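Local coordinates for protein-glutamine gamma-glutamyltransferase 2 (Pagrus major, PDB 1G0D), which probably uses calcium to catalyse acyl transfer from protein-bound glutamine to lysine side chains and other primary amines, so cross-linking or aminating proteins, at residues 246-251 / 617-622; 313-318 / 523-528; 482-487 / 555-560; 544-549 / 667-672. All blocks are in the same frame, centred on the assembly; numbering follows the deposited sequence.

In the fold
Contact 3 is the buried one, a pairing of two rings, whereas contact 2 is a surface cluster of charges, its centre about 36 Å from the centre of the chain. Contacts 1 and 4 are partly buried; in both an arginine spans the junction, bonding to a tyrosine hydroxyl in contact 4 but in contact 1 finding its strongest partner, Asp664, outside the two segments. Contact 1 sets the catalytic core against the C-terminal Ig-like domain; contact 4 sets that domain against the preceding barrel. Contacts 3 and 4 have centres about 7 Å apart and touch directly, Phe484 meeting Tyr546. Residues 667-672 also reach contact 1, through Tyr247 OH and Lys671 NZ. Contacts 2 and 3 reach the same mixed sheet.

Contact 1: residues 246-251 / 617-622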
loop_
_atom_site.group_PDB
_atom_site.type_symbol
_atom_site.label_atom_id
_atom_site.label_comp_id
_atom_site.label_asym_id
_atom_site.label_seq_id
_atom_site.Cartn_x
_atom_site.Cartn_y
_atom_site.Cartn_z
ATOM N N PRO A 246 11.149 -8.046 -3.886
ATOM C CA PRO A 246 9.926 -7.252 -3.746
ATOM C C PRO A 246 9.049 -7.151 -4.993
ATOM O O PRO A 246 7.827 -7.178 -4.899
ATOM C CB PRO A 246 10.447 -5.889 -3.307
ATOM C CG PRO A 246 11.663 -6.207 -2.559
ATOM C CD PRO A 246 12.311 -7.319 -3.348
ATOM N N TYR A 247 9.662 -7.039 -6.159
ATOM C CA TYR A 247 8.897 -6.891 -7.394
ATOM C C TYR A 247 8.154 -8.170 -7.825
ATOM O O TYR A 247 7.418 -8.172 -8.821
ATOM C CB TYR A 247 9.833 -6.402 -8.505
ATOM C CG TYR A 247 10.688 -7.501 -9.039
ATOM C CD1 TYR A 247 11.937 -7.762 -8.487
ATOM C CD2 TYR A 247 10.222 -8.344 -10.048
ATOM C CE1 TYR A 247 12.706 -8.846 -8.916
ATOM C CE2 TYR A 247 10.974 -9.430 -10.486
ATOM C CZ TYR A 247 12.221 -9.681 -9.912
ATOM O OH TYR A 247 12.969 -10.767 -10.332
ATOM N N ARG A 248 8.334 -9.242 -7.054
ATOM C CA ARG A 248 7.711 -10.530 -7.339
ATOM C C ARG A 248 6.273 -10.660 -6.840
ATOM O O ARG A 248 5.450 -11.290 -7.472
ATOM C CB ARG A 248 8.520 -11.669 -6.682
ATOM C CG ARG A 248 9.767 -12.139 -7.428
ATOM C CD ARG A 248 9.446 -13.178 -8.471
ATOM N NE ARG A 248 10.021 -14.488 -8.171
ATOM C CZ ARG A 248 9.436 -15.634 -8.511
ATOM N NH1 ARG A 248 10.018 -16.777 -8.206
ATOM N NH2 ARG A 248 8.252 -15.638 -9.141
ATOM N N TRP A 249 5.978 -10.098 -5.684
ATOM C CA TRP A 249 4.662 -10.268 -5.124
ATOM C C TRP A 249 3.511 -9.640 -5.871
ATOM O O TRP A 249 3.589 -8.502 -6.323
ATOM C CB TRP A 249 4.630 -9.765 -3.690
ATOM C CG TRP A 249 5.822 -10.108 -2.825
ATOM C CD1 TRP A 249 6.793 -9.240 -2.442
ATOM C CD2 TRP A 249 6.044 -11.312 -2.063
ATOM N NE1 TRP A 249 7.593 -9.806 -1.491
ATOM C CE2 TRP A 249 7.167 -11.078 -1.229
ATOM C CE3 TRP A 249 5.406 -12.559 -1.997
ATOM C CZ2 TRP A 249 7.675 -12.045 -0.326
ATOM C CZ3 TRP A 249 5.908 -13.524 -1.092
ATOM C CH2 TRP A 249 7.035 -13.251 -0.268
ATOM N N THR A 250 2.420 -10.397 -5.974
ATOM C CA THR A 250 1.206 -9.908 -6.628
ATOM C C THR A 250 0.077 -9.745 -5.608
ATOM O O THR A 250 -1.047 -9.414 -5.969
ATOM C CB THR A 250 0.743 -10.862 -7.720
ATOM O OG1 THR A 250 0.984 -12.224 -7.327
ATOM C CG2 THR A 250 1.508 -10.565 -8.977
ATOM N N GLY A 251 0.399 -9.965 -4.327
ATOM C CA GLY A 251 -0.583 -9.855 -3.262
ATOM C C GLY A 251 -0.061 -9.919 -1.833
ATOM O O GLY A 251 1.055 -10.358 -1.588
ATOM N N GLY A 617 14.876 -20.880 -15.536
ATOM C CA GLY A 617 14.400 -20.702 -14.180
ATOM C C GLY A 617 13.006 -20.098 -14.221
ATOM O O GLY A 617 12.539 -19.569 -13.203
ATOM N N GLY A 618 12.362 -20.187 -15.398
ATOM C CA GLY A 618 11.032 -19.641 -15.610
ATOM C C GLY A 618 10.006 -20.212 -14.664
ATOM O O GLY A 618 9.792 -21.413 -14.668
ATOM N N VAL A 619 9.417 -19.351 -13.830
ATOM C CA VAL A 619 8.366 -19.720 -12.863
ATOM C C VAL A 619 7.183 -18.789 -13.054
ATOM O O VAL A 619 7.371 -17.564 -13.120
ATOM C CB VAL A 619 8.669 -19.416 -11.412
ATOM C CG1 VAL A 619 8.349 -20.593 -10.600
ATOM C CG2 VAL A 619 10.031 -18.863 -11.238
ATOM N N PHE A 620 5.981 -19.353 -13.094
ATOM C CA PHE A 620 4.773 -18.558 -13.201
ATOM C C PHE A 620 4.166 -18.742 -11.805
ATOM O O PHE A 620 4.214 -19.849 -11.264
ATOM C CB PHE A 620 3.835 -19.154 -14.251
ATOM C CG PHE A 620 4.226 -18.859 -15.668
ATOM C CD1 PHE A 620 3.850 -17.672 -16.269
ATOM C CD2 PHE A 620 4.976 -19.766 -16.399
ATOM C CE1 PHE A 620 4.221 -17.386 -17.600
ATOM C CE2 PHE A 620 5.352 -19.498 -17.720
ATOM C CZ PHE A 620 4.977 -18.309 -18.316
ATOM N N THR A 621 3.645 -17.675 -11.200
ATOM C CA THR A 621 2.993 -17.781 -9.883
ATOM C C THR A 621 1.605 -17.220 -10.069
ATOM O O THR A 621 1.473 -16.109 -10.571
ATOM C CB THR A 621 3.671 -16.934 -8.826
ATOM O OG1 THR A 621 5.088 -17.160 -8.871
ATOM C CG2 THR A 621 3.101 -17.262 -7.451
ATOM N N LEU A 622 0.569 -17.965 -9.681
ATOM C CA LEU A 622 -0.803 -17.493 -9.880
ATOM C C LEU A 622 -1.588 -17.335 -8.589
ATOM O O LEU A 622 -1.452 -18.137 -7.676
ATOM C CB LEU A 622 -1.590 -18.456 -10.770
ATOM C CG LEU A 622 -1.205 -19.060 -12.122
ATOM C CD1 LEU A 622 -2.243 -18.658 -13.140
ATOM C CD2 LEU A 622 0.133 -18.623 -12.561
#
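Arg248, in the loop before helix 253-261, faces strand 619-624, and its CA stands 9.0 Å from CA of Thr621, a separation that the long arginine side chain bridges. The contact joins the catalytic core to a beta sheet of the C-terminal Ig-like domain. Alternation along the strand turns Val619 and Thr621 toward the loop and sends Phe620 and Leu622 to the other side, where they meet strand 644-651. A long chain suits position 248: with CG beside the backbone N (chi1 -81°) and further bends at chi2 and chi3, it carries the guanidinium over to the strand, crossing both partners at about a right angle. No hydrogen bond forms between Arg248 and either strand residue. The strongest polar partner of Arg248 NH2 is Asp664, in a salt bridge; Asp664 lies on the adjoining strand 659-666 and pairs with Thr621 through the backbone. The short branched side chains of Val619 and Thr621 touch the end of this salt-bridged arginine, and Thr250 reinforces the junction through a hydrogen bond to Glu623. On the valine, the CG2 methyl lies 3.7 Å from Arg248 NH1, and on the threonine, OG1 is 3.5 Å from Arg248 NH2.

Contact 2: residues 313-318 / 523-528; sequences NERLES and CQRKTI
Two hydrogen bonds run from the guanidinium of Arg525 to the backbone carbonyl of Arg315. The stronger, NH2 to O at 2.6 Å and 151°, keeps the acceptor near the guanidinium plane while the donor tilts from the carbonyl plane; the other, from Arg525 NH1, is weak. Charge pairing adds a salt bridge from the same NH1 to Glu317 OE2 at 2.8 Å, with carboxylate and guanidinium planes almost perpendicular. Glu317 serves both arginines: its OE1 forms a second salt bridge, with a weak hydrogen bond, to Arg315 NH2 at 3.1 Å, and Asn313 ND2 donates to OE1 almost straight, helping to fix the carboxylate. The type I turn Asn313 to Leu316 follows strand 307-312 of the catalytic core and packs against strand 525-532 of the first C-terminal barrel, the two strands being the edges of one mixed sheet. Arg525 reaches across with CG anti to its own N (chi1 177°). With an alanine here, the Arg315 carbonyl would probably lose these donors and Glu317 OE2 its cationic mate. Stacking is the third element: the Arg315 guanidinium lies flat on that of Arg525, centres 4.2 Å apart and planes at 22°, the like charges probably being offset by the shared carboxylate.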
loop_
_atom_site.group_PDB
_atom_site.type_symbol
_atom_site.label_atom_id
_atom_site.label_comp_id
_atom_site.label_asym_id
_atom_site.label_seq_id
_atom_site.Cartn_x
_atom_site.Cartn_y
_atom_site.Cartn_z
ATOM N N ASN A 313 29.171 18.503 -9.871
ATOM C CA ASN A 313 30.391 19.099 -10.348
ATOM C C ASN A 313 30.076 19.510 -11.767
ATOM O O ASN A 313 28.928 19.405 -12.203
ATOM C CB ASN A 313 31.525 18.098 -10.325
ATOM C CG ASN A 313 31.244 16.888 -11.165
ATOM O OD1 ASN A 313 30.427 16.913 -12.088
ATOM N ND2 ASN A 313 31.922 15.796 -10.841
ATOM N N GLU A 314 31.088 19.975 -12.494
ATOM C CA GLU A 314 30.893 20.397 -13.878
ATOM C C GLU A 314 30.587 19.202 -14.794
ATOM O O GLU A 314 30.000 19.365 -15.875
ATOM C CB GLU A 314 32.126 21.159 -14.386
ATOM C CG GLU A 314 32.318 22.564 -13.798
ATOM C CD GLU A 314 33.546 22.645 -12.910
ATOM O OE1 GLU A 314 34.459 23.454 -13.207
ATOM O OE2 GLU A 314 33.585 21.882 -11.910
ATOM N N ARG A 315 30.977 18.003 -14.372
ATOM C CA ARG A 315 30.692 16.815 -15.168
ATOM C C ARG A 315 29.296 16.303 -14.888
ATOM O O ARG A 315 28.963 15.187 -15.269
ATOM C CB ARG A 315 31.685 15.711 -14.860
ATOM C CG ARG A 315 33.093 16.182 -14.959
ATOM C CD ARG A 315 34.040 15.047 -14.749
ATOM N NE ARG A 315 34.198 14.268 -15.964
ATOM C CZ ARG A 315 33.767 13.022 -16.088
ATOM N NH1 ARG A 315 33.941 12.361 -17.225
ATOM N NH2 ARG A 315 33.152 12.442 -15.068
ATOM N N LEU A 316 28.492 17.118 -14.200
ATOM C CA LEU A 316 27.128 16.746 -13.884
ATOM C C LEU A 316 27.068 15.622 -12.878
ATOM O O LEU A 316 26.227 14.731 -12.994
ATOM C CB LEU A 316 26.412 16.272 -15.142
ATOM C CG LEU A 316 25.634 17.303 -15.939
ATOM C CD1 LEU A 316 24.142 17.054 -15.745
ATOM C CD2 LEU A 316 26.076 18.713 -15.498
ATOM N N GLU A 317 27.938 15.634 -11.886
ATOM C CA GLU A 317 27.879 14.549 -10.937
ATOM C C GLU A 317 27.872 15.001 -9.500
ATOM O O GLU A 317 28.415 16.042 -9.179
ATOM C CB GLU A 317 29.055 13.627 -11.167
ATOM C CG GLU A 317 29.799 13.919 -12.417
ATOM C CD GLU A 317 30.810 12.847 -12.681
ATOM O OE1 GLU A 317 31.979 13.021 -12.246
ATOM O OE2 GLU A 317 30.416 11.828 -13.310
ATOM N N SER A 318 27.270 14.217 -8.623
ATOM C CA SER A 318 27.264 14.612 -7.231
ATOM C C SER A 318 28.727 14.801 -6.871
ATOM O O SER A 318 29.583 14.040 -7.317
ATOM C CB SER A 318 26.616 13.537 -6.325
ATOM O OG SER A 318 27.110 12.226 -6.547
ATOM N N CYS A 523 25.799 4.025 -18.388
ATOM C CA CYS A 523 25.970 3.420 -19.707
ATOM C C CYS A 523 26.148 4.350 -20.918
ATOM O O CYS A 523 25.724 3.993 -22.025
ATOM C CB CYS A 523 24.858 2.406 -20.003
ATOM S SG CYS A 523 23.251 2.889 -19.472
ATOM N N GLN A 524 26.745 5.530 -20.685
ATOM C CA GLN A 524 27.104 6.505 -21.721
ATOM C C GLN A 524 26.785 7.963 -21.530
ATOM O O GLN A 524 25.699 8.337 -21.136
ATOM C CB GLN A 524 26.626 6.073 -23.100
ATOM C CG GLN A 524 25.330 6.628 -23.566
ATOM C CD GLN A 524 24.946 6.008 -24.889
ATOM O OE1 GLN A 524 24.807 6.710 -25.893
ATOM N NE2 GLN A 524 24.790 4.676 -24.907
ATOM N N ARG A 525 27.779 8.775 -21.865
ATOM C CA ARG A 525 27.746 10.229 -21.747
ATOM C C ARG A 525 28.153 10.851 -23.104
ATOM O O ARG A 525 28.614 10.138 -24.000
ATOM C CB ARG A 525 28.717 10.606 -20.641
ATOM C CG ARG A 525 28.898 12.052 -20.396
ATOM C CD ARG A 525 30.131 12.222 -19.545
ATOM N NE ARG A 525 29.887 11.842 -18.164
ATOM C CZ ARG A 525 29.741 12.717 -17.182
ATOM N NH1 ARG A 525 29.522 12.281 -15.951
ATOM N NH2 ARG A 525 29.813 14.026 -17.432
ATOM N N LYS A 526 27.998 12.163 -23.274
ATOM C CA LYS A 526 28.330 12.785 -24.564
ATOM C C LYS A 526 28.090 14.283 -24.501
ATOM O O LYS A 526 27.045 14.718 -24.048
ATOM C CB LYS A 526 27.435 12.156 -25.637
ATOM C CG LYS A 526 27.478 12.726 -27.045
ATOM C CD LYS A 526 26.392 11.997 -27.875
ATOM C CE LYS A 526 26.335 12.404 -29.345
ATOM N NZ LYS A 526 24.919 12.689 -29.769
ATOM N N THR A 527 29.059 15.076 -24.936
ATOM C CA THR A 527 28.888 16.525 -24.936
ATOM C C THR A 527 29.015 17.055 -26.347
ATOM O O THR A 527 29.937 16.699 -27.065
ATOM C CB THR A 527 29.913 17.226 -24.074
ATOM O OG1 THR A 527 29.540 17.070 -22.701
ATOM C CG2 THR A 527 29.951 18.705 -24.399
ATOM N N ILE A 528 28.082 17.909 -26.738
ATOM C CA ILE A 528 28.077 18.466 -28.070
ATOM C C ILE A 528 28.074 19.956 -27.992
ATOM O O ILE A 528 27.726 20.530 -26.964
ATOM C CB ILE A 528 26.813 18.018 -28.849
ATOM C CG1 ILE A 528 27.230 17.323 -30.138
ATOM C CG2 ILE A 528 25.902 19.214 -29.166
ATOM C CD1 ILE A 528 28.080 16.083 -29.930
#

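Contact 3: residues 482-487 / 555-560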
loop_
_atom_site.group_PDB
_atom_site.type_symbol
_atom_site.label_atom_id
_atom_site.label_comp_id
_atom_site.label_asym_id
_atom_site.label_seq_id
_atom_site.Cartn_x
_atom_site.Cartn_y
_atom_site.Cartn_z
ATOM N N PRO A 482 10.533 2.389 -25.050
ATOM C CA PRO A 482 11.232 1.162 -25.462
ATOM C C PRO A 482 10.876 -0.077 -24.699
ATOM O O PRO A 482 10.484 0.003 -23.531
ATOM C CB PRO A 482 12.690 1.502 -25.230
ATOM C CG PRO A 482 12.635 2.480 -24.096
ATOM C CD PRO A 482 11.471 3.355 -24.449
ATOM N N VAL A 483 11.033 -1.224 -25.357
ATOM C CA VAL A 483 10.791 -2.499 -24.713
ATOM C C VAL A 483 12.120 -3.107 -24.277
ATOM O O VAL A 483 13.056 -3.118 -25.046
ATOM C CB VAL A 483 10.151 -3.480 -25.676
ATOM C CG1 VAL A 483 9.938 -4.844 -24.973
ATOM C CG2 VAL A 483 8.859 -2.900 -26.184
ATOM N N PHE A 484 12.213 -3.603 -23.053
ATOM C CA PHE A 484 13.451 -4.220 -22.600
ATOM C C PHE A 484 13.871 -5.260 -23.627
ATOM O O PHE A 484 13.034 -6.046 -24.095
ATOM C CB PHE A 484 13.257 -4.915 -21.257
ATOM C CG PHE A 484 14.508 -5.527 -20.722
ATOM C CD1 PHE A 484 15.623 -4.736 -20.483
ATOM C CD2 PHE A 484 14.588 -6.897 -20.475
ATOM C CE1 PHE A 484 16.809 -5.303 -19.997
ATOM C CE2 PHE A 484 15.771 -7.474 -19.991
ATOM C CZ PHE A 484 16.883 -6.672 -19.754
ATOM N N GLY A 485 15.167 -5.256 -23.955
ATOM C CA GLY A 485 15.724 -6.168 -24.941
ATOM C C GLY A 485 16.166 -5.428 -26.206
ATOM O O GLY A 485 16.998 -5.926 -26.958
ATOM N N THR A 486 15.643 -4.226 -26.434
ATOM C CA THR A 486 15.980 -3.482 -27.641
ATOM C C THR A 486 16.919 -2.269 -27.509
ATOM O O THR A 486 17.060 -1.678 -26.426
ATOM C CB THR A 486 14.666 -3.017 -28.368
ATOM O OG1 THR A 486 14.147 -1.846 -27.739
ATOM C CG2 THR A 486 13.592 -4.096 -28.305
ATOM N N ASP A 487 17.581 -1.919 -28.617
ATOM C CA ASP A 487 18.447 -0.749 -28.635
ATOM C C ASP A 487 17.504 0.330 -29.105
ATOM O O ASP A 487 16.672 0.073 -29.959
ATOM C CB ASP A 487 19.548 -0.838 -29.684
ATOM C CG ASP A 487 20.175 -2.197 -29.796
ATOM O OD1 ASP A 487 20.429 -2.867 -28.767
ATOM O OD2 ASP A 487 20.438 -2.573 -30.957
ATOM N N GLU A 555 15.814 -4.951 -11.981
ATOM C CA GLU A 555 14.516 -5.585 -12.211
ATOM C C GLU A 555 13.468 -4.628 -12.770
ATOM O O GLU A 555 12.515 -5.067 -13.413
ATOM C CB GLU A 555 13.994 -6.163 -10.912
ATOM C CG GLU A 555 13.738 -5.095 -9.883
ATOM C CD GLU A 555 14.750 -5.104 -8.759
ATOM O OE1 GLU A 555 14.479 -4.430 -7.739
ATOM O OE2 GLU A 555 15.804 -5.778 -8.892
ATOM N N HIS A 556 13.632 -3.330 -12.524
ATOM C CA HIS A 556 12.669 -2.358 -13.030
ATOM C C HIS A 556 13.097 -1.828 -14.389
ATOM O O HIS A 556 12.368 -1.077 -15.016
ATOM C CB HIS A 556 12.458 -1.190 -12.034
ATOM C CG HIS A 556 11.517 -1.506 -10.892
ATOM N ND1 HIS A 556 10.892 -2.725 -10.744
ATOM C CD2 HIS A 556 11.138 -0.764 -9.821
ATOM C CE1 HIS A 556 10.170 -2.727 -9.634
ATOM N NE2 HIS A 556 10.304 -1.549 -9.056
ATOM N N HIS A 557 14.281 -2.202 -14.850
ATOM C CA HIS A 557 14.732 -1.748 -16.172
ATOM C C HIS A 557 14.622 -0.230 -16.403
ATOM O O HIS A 557 14.023 0.214 -17.394
ATOM C CB HIS A 557 13.934 -2.476 -17.272
ATOM C CG HIS A 557 13.563 -3.883 -16.923
ATOM N ND1 HIS A 557 14.345 -4.965 -17.266
ATOM C CD2 HIS A 557 12.522 -4.383 -16.223
ATOM C CE1 HIS A 557 13.804 -6.070 -16.792
ATOM N NE2 HIS A 557 12.693 -5.744 -16.154
ATOM N N LEU A 558 15.232 0.557 -15.513
ATOM C CA LEU A 558 15.189 2.020 -15.594
ATOM C C LEU A 558 16.475 2.741 -16.053
ATOM O O LEU A 558 17.585 2.440 -15.608
ATOM C CB LEU A 558 14.808 2.576 -14.233
ATOM C CG LEU A 558 13.386 2.483 -13.721
ATOM C CD1 LEU A 558 13.470 2.630 -12.204
ATOM C CD2 LEU A 558 12.484 3.574 -14.364
ATOM N N ILE A 559 16.312 3.735 -16.913
ATOM C CA ILE A 559 17.442 4.493 -17.395
ATOM C C ILE A 559 17.166 5.973 -17.210
ATOM O O ILE A 559 16.265 6.536 -17.830
ATOM C CB ILE A 559 17.713 4.173 -18.894
ATOM C CG1 ILE A 559 18.369 2.785 -19.005
ATOM C CG2 ILE A 559 18.615 5.246 -19.520
ATOM C CD1 ILE A 559 18.340 2.205 -20.377
ATOM N N ARG A 560 17.942 6.617 -16.353
ATOM C CA ARG A 560 17.752 8.038 -16.131
ATOM C C ARG A 560 18.592 8.832 -17.130
ATOM O O ARG A 560 19.807 8.747 -17.105
ATOM C CB ARG A 560 18.178 8.389 -14.713
ATOM C CG ARG A 560 17.751 9.763 -14.237
ATOM C CD ARG A 560 17.973 9.844 -12.746
ATOM N NE ARG A 560 16.924 9.159 -12.004
ATOM C CZ ARG A 560 16.846 9.117 -10.675
ATOM N NH1 ARG A 560 15.845 8.472 -10.080
ATOM N NH2 ARG A 560 17.773 9.717 -9.938
#
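A type II beta turn, Val483 to Thr486, leads from the end of a segment thought to bind GTP into strand 488-496, and its Phe484 packs against His557, just ahead of strand 558-566. The residues suit the turn: Gly485, at the third position, adopts a positive phi that a side chain would tolerate badly, and Val483 O accepts from both Thr486 N at 3.1 Å and Thr486 OG1 at 3.2 Å. Extension of the Phe484 side chain anti to its N (chi1 -178°) sends the ring toward the histidine. There ND1 of His557 sits over the centre of the Phe484 ring, 3.4 Å above its plane. The two rings are oblique, their planes at 49° and centroids 4.4 Å apart. An aromatic ring suits this buried place because its broad face receives the ND1 corner of the tilted imidazole, while His557 NE2 is hydrogen-bonded to Lys671 O. The edge of Tyr546 meets the other face of Phe484, so both faces are covered. Backbone bonds from Phe484 to Ser583 and from His557 to Leu582 hold both segments to one connecting loop, an arrangement belonging to the first C-terminal beta-barrel beside its probable GTP site.

Contact 4: residues 544-549 / 667-672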
loop_
_atom_site.group_PDB
_atom_site.type_symbol
_atom_site.label_atom_id
_atom_site.label_comp_id
_atom_site.label_asym_id
_atom_site.label_seq_id
_atom_site.Cartn_x
_atom_site.Cartn_y
_atom_site.Cartn_z
ATOM N N LEU A 544 20.850 4.135 -27.071
ATOM C CA LEU A 544 21.146 3.203 -25.995
ATOM C C LEU A 544 20.969 1.796 -26.585
ATOM O O LEU A 544 20.041 1.580 -27.371
ATOM C CB LEU A 544 20.181 3.451 -24.840
ATOM C CG LEU A 544 20.483 4.586 -23.857
ATOM C CD1 LEU A 544 21.937 4.599 -23.467
ATOM C CD2 LEU A 544 20.116 5.874 -24.487
ATOM N N HIS A 545 21.859 0.861 -26.215
ATOM C CA HIS A 545 21.842 -0.520 -26.735
ATOM C C HIS A 545 21.699 -1.577 -25.668
ATOM O O HIS A 545 22.255 -1.465 -24.585
ATOM C CB HIS A 545 23.125 -0.837 -27.486
ATOM C CG HIS A 545 23.404 0.097 -28.611
ATOM N ND1 HIS A 545 24.063 1.295 -28.435
ATOM C CD2 HIS A 545 23.129 0.007 -29.931
ATOM C CE1 HIS A 545 24.183 1.901 -29.601
ATOM N NE2 HIS A 545 23.625 1.140 -30.526
ATOM N N TYR A 546 21.006 -2.645 -26.014
ATOM C CA TYR A 546 20.770 -3.690 -25.064
ATOM C C TYR A 546 21.989 -4.235 -24.387
ATOM O O TYR A 546 22.059 -4.217 -23.169
ATOM C CB TYR A 546 20.016 -4.840 -25.705
ATOM C CG TYR A 546 19.776 -5.955 -24.730
ATOM C CD1 TYR A 546 19.006 -5.752 -23.588
ATOM C CD2 TYR A 546 20.314 -7.220 -24.942
ATOM C CE1 TYR A 546 18.773 -6.781 -22.681
ATOM C CE2 TYR A 546 20.087 -8.270 -24.028
ATOM C CZ TYR A 546 19.317 -8.035 -22.905
ATOM O OH TYR A 546 19.111 -9.041 -21.994
ATOM N N ASP A 547 22.954 -4.715 -25.158
ATOM C CA ASP A 547 24.156 -5.326 -24.577
ATOM C C ASP A 547 24.956 -4.381 -23.715
ATOM O O ASP A 547 25.847 -4.807 -22.989
ATOM C CB ASP A 547 25.044 -5.905 -25.668
ATOM C CG ASP A 547 24.802 -5.254 -27.010
ATOM O OD1 ASP A 547 25.659 -4.449 -27.452
ATOM O OD2 ASP A 547 23.747 -5.547 -27.620
ATOM N N ASP A 548 24.632 -3.099 -23.795
ATOM C CA ASP A 548 25.299 -2.098 -22.981
ATOM C C ASP A 548 24.502 -1.969 -21.683
ATOM O O ASP A 548 25.033 -2.162 -20.591
ATOM C CB ASP A 548 25.306 -0.729 -23.681
ATOM C CG ASP A 548 26.370 -0.607 -24.786
ATOM O OD1 ASP A 548 27.366 -1.366 -24.765
ATOM O OD2 ASP A 548 26.194 0.270 -25.674
ATOM N N TYR A 549 23.216 -1.653 -21.798
ATOM C CA TYR A 549 22.411 -1.478 -20.595
ATOM C C TYR A 549 21.974 -2.706 -19.841
ATOM O O TYR A 549 21.457 -2.544 -18.752
ATOM C CB TYR A 549 21.188 -0.540 -20.813
ATOM C CG TYR A 549 20.022 -1.065 -21.637
ATOM C CD1 TYR A 549 19.312 -2.207 -21.253
ATOM C CD2 TYR A 549 19.681 -0.450 -22.838
ATOM C CE1 TYR A 549 18.313 -2.724 -22.046
ATOM C CE2 TYR A 549 18.684 -0.962 -23.644
ATOM C CZ TYR A 549 18.010 -2.105 -23.249
ATOM O OH TYR A 549 17.072 -2.653 -24.111
ATOM N N SER A 667 12.531 -15.015 -14.388
ATOM C CA SER A 667 13.516 -15.843 -15.041
ATOM C C SER A 667 14.821 -15.149 -14.768
ATOM O O SER A 667 14.810 -14.027 -14.260
ATOM C CB SER A 667 13.250 -15.844 -16.537
ATOM O OG SER A 667 13.345 -14.514 -17.019
ATOM N N ASP A 668 15.931 -15.801 -15.121
ATOM C CA ASP A 668 17.269 -15.230 -14.912
ATOM C C ASP A 668 17.457 -13.903 -15.639
ATOM O O ASP A 668 17.884 -12.925 -15.031
ATOM C CB ASP A 668 18.373 -16.208 -15.362
ATOM C CG ASP A 668 18.253 -16.605 -16.823
ATOM O OD1 ASP A 668 19.215 -17.208 -17.344
ATOM O OD2 ASP A 668 17.207 -16.329 -17.451
ATOM N N ARG A 669 17.106 -13.871 -16.920
ATOM C CA ARG A 669 17.256 -12.683 -17.725
ATOM C C ARG A 669 16.002 -11.828 -17.892
ATOM O O ARG A 669 16.106 -10.654 -18.278
ATOM C CB ARG A 669 17.797 -13.079 -19.090
ATOM C CG ARG A 669 19.024 -13.963 -18.987
ATOM C CD ARG A 669 20.271 -13.155 -18.659
ATOM N NE ARG A 669 20.991 -12.830 -19.885
ATOM C CZ ARG A 669 20.785 -11.721 -20.593
ATOM N NH1 ARG A 669 21.484 -11.491 -21.714
ATOM N NH2 ARG A 669 19.885 -10.828 -20.170
ATOM N N LEU A 670 14.822 -12.402 -17.638
ATOM C CA LEU A 670 13.557 -11.640 -17.738
ATOM C C LEU A 670 12.880 -11.616 -16.392
ATOM O O LEU A 670 12.414 -12.660 -15.887
ATOM C CB LEU A 670 12.588 -12.254 -18.726
ATOM C CG LEU A 670 12.065 -11.370 -19.859
ATOM C CD1 LEU A 670 10.614 -11.689 -20.092
ATOM C CD2 LEU A 670 12.256 -9.926 -19.578
ATOM N N LYS A 671 12.833 -10.418 -15.814
ATOM C CA LYS A 671 12.236 -10.254 -14.513
ATOM C C LYS A 671 11.193 -9.171 -14.577
ATOM O O LYS A 671 11.264 -8.306 -15.462
ATOM C CB LYS A 671 13.309 -9.861 -13.478
ATOM C CG LYS A 671 14.664 -10.540 -13.630
ATOM C CD LYS A 671 15.685 -10.028 -12.619
ATOM C CE LYS A 671 16.261 -11.182 -11.812
ATOM N NZ LYS A 671 15.251 -12.299 -11.621
ATOM N N ASP A 672 10.236 -9.231 -13.633
ATOM C CA ASP A 672 9.183 -8.228 -13.522
ATOM C C ASP A 672 8.192 -8.391 -14.683
ATOM O O ASP A 672 7.937 -7.468 -15.460
ATOM C CB ASP A 672 9.859 -6.833 -13.524
ATOM C CG ASP A 672 9.068 -5.763 -12.787
ATOM O OD1 ASP A 672 9.072 -4.602 -13.260
ATOM O OD2 ASP A 672 8.460 -6.063 -11.744
#
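The Tyr546 ring and the Arg669 guanidinium lie nearly coplanar, 13° apart, and meet edge to edge, not face on face. At another part of its rim the tyrosine has Tyr549 CZ in plane, while one face of the Tyr549 ring carries Tyr546 CA, 3.6 Å above it. The polar link is a hydrogen bond from Arg669 NH2 to Tyr546 OH, 2.7 Å long at 156°, with the oxygen near the guanidinium plane. Tyrosine suits the place because its ring is buried among aromatics while the hydroxyl projects to the boundary. Its CG is anti to the backbone N (chi1 179°), pointing the ring toward the 667-672 loop, while its own backbone N is hydrogen-bonded to Asp487 OD1. Arg669 is bent at chi2 and chi3, which curls the guanidinium round to the phenol. A leucine in its place would have no N-H to offer, and would probably leave Tyr546 OH without this donor and the ring rim less firmly held. The arginine's own loop is stiffened by Ser667, whose OG accepts from Leu670 N at 2.7 Å. Such an ST motif shapes the connection between strands 659-666 and 673-682 of the second C-terminal barrel, and the tyrosine-arginine bond joins it to the first barrel, in the paired-barrel arrangement of transglutaminases.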